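Local coordinates for protein alanine racemase, biosynthetic (Pseudomonas aeruginosa PAO1, PDB 6A2F) that belongs to the alanine racemase family, two-domain enzymes that carry a covalently bound pyridoxal phosphate in a barrel domain and act as dimers, at residues 326-330 / 331-335; 337-341 / 342-346. All blocks are in the same frame, centred on the assembly; numbering follows the deposited sequence.

Contact 1: residues 326-330 / 331-335; sequences AGLSV and DEVAR
Leu328 lies across the side chains of Glu332 and Val333 at about a right angle, and its two methyl branches divide the work. CD1 sits 3.4 Å from Glu332 OE1, while CD2 meets Val333 CG2 at 3.8 Å. The torsion of Leu328 that sets CG opposite its own backbone nitrogen (chi1 171°) swings both branches toward the first turn of the helix. Glu332 reaches back with an extended chain. Its OE1 receives a bond from a water that also accepts from Ser329 N, and its OE2 forms a salt bridge with Arg293, so both ends of the carboxylate are engaged.

The backbone here is the start of helix 330-336 in the C-terminal domain, and Ser329 is its N-cap. Ser329 OG accepts from Asp331 N at 3.3 Å, a long and bent capping bond with an angle of 142° at the hydrogen. A second water links Ser329 OG to Asp331 OD2. The carboxylate of Asp331 is held further by Ser217 OG on OD1 and by Thr218 N on OD2, which ties the helix start to the loop between strands 207-208 and 234-246. Val333 N donates to Ser329 O at 3.1 Å and 168°, the first regular helical bond; Ala334 N follows, bonding to Val330 O at 2.9 Å. Val330 points away overall, although its CB and CG1 still touch the backbone N of Asp331; the rest of the side chain packs on Trp324 and on Leu344 and Leu345 of helix 341-346.

Contact 2: residues 337-341 / 342-346; sequences CGTLG and YELLS
A Schellman motif ends helix 330-336 and leads directly into the N-terminus of helix 341-346, which carries Tyr342 of the D-lysine pocket. Gly338, with positive phi, is the C-prime residue of the motif: its N points back to Arg335 O, and Thr339 N to Ala334 O. Leu340 then occupies the N-cap position of the next helix.

Thr339 and Glu343 cross at about a right angle, and Thr339 OG1 donates to Glu343 OE1 at 2.8 Å. The hydroxyl meets that oxygen on its anti side, 29° out of the carboxylate plane. With OG1 opposite its own backbone nitrogen (chi1 -176°), Thr339 directs its hydroxyl to the glutamate and leaves CG2 to pack on Leu344 CD1 at 3.8 Å. This polar pair also belongs to the dimer interface: Arg279 of the second subunit bonds through NH1 to Thr339 OG1 and through N to Glu343 OE2, the latter also in a salt bridge with Lys347.

Leu340 and Tyr342 lie side by side, pointing the same way. Leu340 CD1 approaches the ring at its edge, near its plane, 3.8 Å from Tyr342 CD2. The phenol OH bonds to phosphate oxygen OP2 of the modified lysine at position 34, and Tyr273 of the second subunit packs against the tyrosine, so the ring lies where cofactor, D-lysine and neighbouring subunit meet.

The helix start is gripped by Glu343 N to Leu340 O, a bent bond, and by the much straighter Leu345 N to Gly341 O at 172°. The next carbonyl, Tyr342 O, accepts from both Ser346 N and Ser346 OG, each at 3.0 Å and from opposite faces of its carbonyl plane.

Overall arrangement
Running from the N terminus, the chain leaves strand 320-322, and contact 1 closes the loop into helix 330-336. Contact 2 then spans the loop after that helix and the start of helix 341-346. The two are in series, neither nested nor crossed, with centres about 9 Å apart. They join directly where Ala334 CB packs 3.3 Å from Leu340 C and where Leu344 CD2 comes within 3.7 Å of Ala334 N. Contact 1 ties the first helix to strand 286-289 and to the loop holding Ser217 and Thr218, whereas contact 2 faces the second subunit and the modified lysine of the barrel domain.

Contact 1: residues 326-330 / 331-335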
loop_
_atom_site.group_PDB
_atom_site.type_symbol
_atom_site.label_atom_id
_atom_site.label_comp_id
_atom_site.label_asym_id
_atom_site.label_seq_id
_atom_site.Cartn_x
_atom_site.Cartn_y
_atom_site.Cartn_z
ATOM N N ALA A 326 -16.255 -6.472 10.482
ATOM C CA ALA A 326 -17.076 -6.597 11.687
ATOM C C ALA A 326 -16.863 -7.935 12.409
ATOM O O ALA A 326 -17.104 -8.037 13.613
ATOM C CB ALA A 326 -18.546 -6.388 11.358
ATOM N N GLY A 327 -16.408 -8.948 11.674
ATOM C CA GLY A 327 -16.158 -10.269 12.250
ATOM C C GLY A 327 -14.757 -10.426 12.815
ATOM O O GLY A 327 -14.562 -11.091 13.830
ATOM N N LEU A 328 -13.781 -9.817 12.148
ATOM C CA LEU A 328 -12.375 -9.927 12.528
ATOM C C LEU A 328 -11.734 -8.547 12.473
ATOM O O LEU A 328 -11.747 -7.886 11.430
ATOM C CB LEU A 328 -11.645 -10.901 11.596
ATOM C CG LEU A 328 -10.115 -11.020 11.660
ATOM C CD1 LEU A 328 -9.619 -11.492 13.023
ATOM C CD2 LEU A 328 -9.615 -11.943 10.559
ATOM N N SER A 329 -11.182 -8.119 13.605
ATOM C CA SER A 329 -10.693 -6.751 13.757
ATOM C C SER A 329 -9.420 -6.493 12.965
ATOM O O SER A 329 -8.454 -7.266 13.036
ATOM C CB SER A 329 -10.472 -6.418 15.232
ATOM O OG SER A 329 -10.092 -5.059 15.385
ATOM N N VAL A 330 -9.429 -5.393 12.218
ATOM C CA VAL A 330 -8.257 -4.949 11.468
ATOM C C VAL A 330 -7.065 -4.817 12.426
ATOM O O VAL A 330 -5.910 -5.052 12.048
ATOM C CB VAL A 330 -8.546 -3.640 10.673
ATOM C CG1 VAL A 330 -8.912 -2.482 11.594
ATOM C CG2 VAL A 330 -7.377 -3.269 9.771
ATOM N N ASP A 331 -7.374 -4.489 13.679
ATOM C CA ASP A 331 -6.369 -4.357 14.733
ATOM C C ASP A 331 -5.712 -5.684 15.086
ATOM O O ASP A 331 -4.496 -5.734 15.260
ATOM C CB ASP A 331 -6.973 -3.686 15.969
ATOM C CG ASP A 331 -7.492 -2.291 15.669
ATOM O OD1 ASP A 331 -6.786 -1.543 14.960
ATOM O OD2 ASP A 331 -8.608 -1.948 16.124
ATOM N N GLU A 332 -6.500 -6.754 15.166
ATOM C CA GLU A 332 -5.945 -8.084 15.427
ATOM C C GLU A 332 -5.039 -8.532 14.278
ATOM O O GLU A 332 -3.929 -9.020 14.515
ATOM C CB GLU A 332 -7.046 -9.124 15.680
ATOM C CG GLU A 332 -6.540 -10.401 16.348
ATOM C CD GLU A 332 -7.522 -11.560 16.279
ATOM O OE1 GLU A 332 -8.747 -11.333 16.357
ATOM O OE2 GLU A 332 -7.067 -12.718 16.158
ATOM N N VAL A 333 -5.514 -8.352 13.045
ATOM C CA VAL A 333 -4.748 -8.741 11.854
ATOM C C VAL A 333 -3.436 -7.958 11.780
ATOM O O VAL A 333 -2.376 -8.537 11.540
ATOM C CB VAL A 333 -5.562 -8.576 10.548
ATOM C CG1 VAL A 333 -4.745 -8.997 9.334
ATOM C CG2 VAL A 333 -6.840 -9.394 10.611
ATOM N N ALA A 334 -3.520 -6.651 12.014
ATOM C CA ALA A 334 -2.345 -5.781 12.025
ATOM C C ALA A 334 -1.330 -6.172 13.103
ATOM O O ALA A 334 -0.123 -6.129 12.863
ATOM C CB ALA A 334 -2.769 -4.336 12.199
ATOM N N ARG A 335 -1.825 -6.545 14.283
ATOM C CA ARG A 335 -0.967 -6.969 15.394
ATOM C C ARG A 335 -0.188 -8.231 15.025
ATOM O O ARG A 335 1.001 -8.338 15.317
ATOM C CB ARG A 335 -1.789 -7.167 16.679
ATOM C CG ARG A 335 -0.969 -7.349 17.953
ATOM C CD ARG A 335 -1.810 -7.149 19.208
ATOM N NE ARG A 335 -3.000 -8.004 19.199
ATOM C CZ ARG A 335 -3.075 -9.216 19.754
ATOM N NH1 ARG A 335 -4.209 -9.910 19.672
ATOM N NH2 ARG A 335 -2.028 -9.738 20.391
HETATM O O HOH W 1 -10.712 -9.723 16.152
HETATM O O HOH W 2 -9.627 -3.433 18.153
#

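Contact 2: residues 337-341 / 342-346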
loop_
_atom_site.group_PDB
_atom_site.type_symbol
_atom_site.label_atom_id
_atom_site.label_comp_id
_atom_site.label_asym_id
_atom_site.label_seq_id
_atom_site.Cartn_x
_atom_site.Cartn_y
_atom_site.Cartn_z
ATOM N N CYS A 337 0.643 -8.985 12.070
ATOM C CA CYS A 337 1.554 -8.576 11.006
ATOM C C CYS A 337 2.651 -7.634 11.490
ATOM O O CYS A 337 3.434 -7.128 10.685
ATOM C CB CYS A 337 0.770 -7.942 9.855
ATOM S SG CYS A 337 -0.201 -9.136 8.911
ATOM N N GLY A 338 2.706 -7.407 12.801
ATOM C CA GLY A 338 3.733 -6.559 13.408
ATOM C C GLY A 338 3.584 -5.075 13.106
ATOM O O GLY A 338 4.579 -4.348 13.047
ATOM N N THR A 339 2.343 -4.628 12.922
ATOM C CA THR A 339 2.038 -3.229 12.604
ATOM C C THR A 339 0.670 -2.824 13.181
ATOM O O THR A 339 0.124 -3.539 14.020
ATOM C CB THR A 339 2.142 -2.947 11.081
ATOM O OG1 THR A 339 1.921 -1.554 10.829
ATOM C CG2 THR A 339 1.141 -3.778 10.281
ATOM N N LEU A 340 0.128 -1.684 12.746
ATOM C CA LEU A 340 -1.150 -1.182 13.268
ATOM C C LEU A 340 -2.234 -1.032 12.197
ATOM O O LEU A 340 -1.938 -0.981 10.997
ATOM C CB LEU A 340 -0.951 0.154 13.988
ATOM C CG LEU A 340 -0.066 0.250 15.234
ATOM C CD1 LEU A 340 0.063 1.717 15.618
ATOM C CD2 LEU A 340 -0.622 -0.572 16.391
ATOM N N GLY A 341 -3.488 -0.958 12.650
ATOM C CA GLY A 341 -4.653 -0.770 11.775
ATOM C C GLY A 341 -4.505 0.372 10.781
ATOM O O GLY A 341 -4.929 0.258 9.630
ATOM N N TYR A 342 -3.896 1.471 11.230
ATOM C CA TYR A 342 -3.579 2.603 10.363
ATOM C C TYR A 342 -3.069 2.139 8.997
ATOM O O TYR A 342 -3.599 2.539 7.962
ATOM C CB TYR A 342 -2.490 3.479 10.981
ATOM C CG TYR A 342 -2.802 4.192 12.280
ATOM C CD1 TYR A 342 -3.498 5.398 12.290
ATOM C CD2 TYR A 342 -2.326 3.698 13.493
ATOM C CE1 TYR A 342 -3.749 6.066 13.479
ATOM C CE2 TYR A 342 -2.569 4.357 14.686
ATOM C CZ TYR A 342 -3.281 5.538 14.677
ATOM O OH TYR A 342 -3.522 6.194 15.868
ATOM N N GLU A 343 -2.035 1.299 9.006
ATOM C CA GLU A 343 -1.345 0.908 7.782
ATOM C C GLU A 343 -2.214 0.058 6.869
ATOM O O GLU A 343 -2.282 0.314 5.665
ATOM C CB GLU A 343 -0.019 0.198 8.078
ATOM C CG GLU A 343 0.796 -0.055 6.814
ATOM C CD GLU A 343 2.180 -0.643 7.051
ATOM O OE1 GLU A 343 2.371 -1.414 8.021
ATOM O OE2 GLU A 343 3.083 -0.337 6.241
ATOM N N LEU A 344 -2.879 -0.941 7.443
ATOM C CA LEU A 344 -3.732 -1.839 6.673
ATOM C C LEU A 344 -4.879 -1.088 6.004
ATOM O O LEU A 344 -5.142 -1.295 4.820
ATOM C CB LEU A 344 -4.261 -2.976 7.548
ATOM C CG LEU A 344 -3.416 -4.254 7.679
ATOM C CD1 LEU A 344 -1.999 -3.969 8.156
ATOM C CD2 LEU A 344 -4.101 -5.241 8.619
ATOM N N LEU A 345 -5.535 -0.208 6.761
ATOM C CA LEU A 345 -6.671 0.570 6.263
ATOM C C LEU A 345 -6.278 1.568 5.173
ATOM O O LEU A 345 -6.897 1.604 4.106
ATOM C CB LEU A 345 -7.387 1.304 7.413
ATOM C CG LEU A 345 -8.157 0.492 8.464
ATOM C CD1 LEU A 345 -8.683 1.408 9.559
ATOM C CD2 LEU A 345 -9.302 -0.291 7.835
ATOM N N SER A 346 -5.243 2.364 5.435
ATOM C CA SER A 346 -4.881 3.449 4.521
ATOM C C SER A 346 -4.133 2.992 3.268
ATOM O O SER A 346 -3.938 3.784 2.346
ATOM C CB SER A 346 -4.099 4.543 5.250
ATOM O OG SER A 346 -2.803 4.098 5.568
#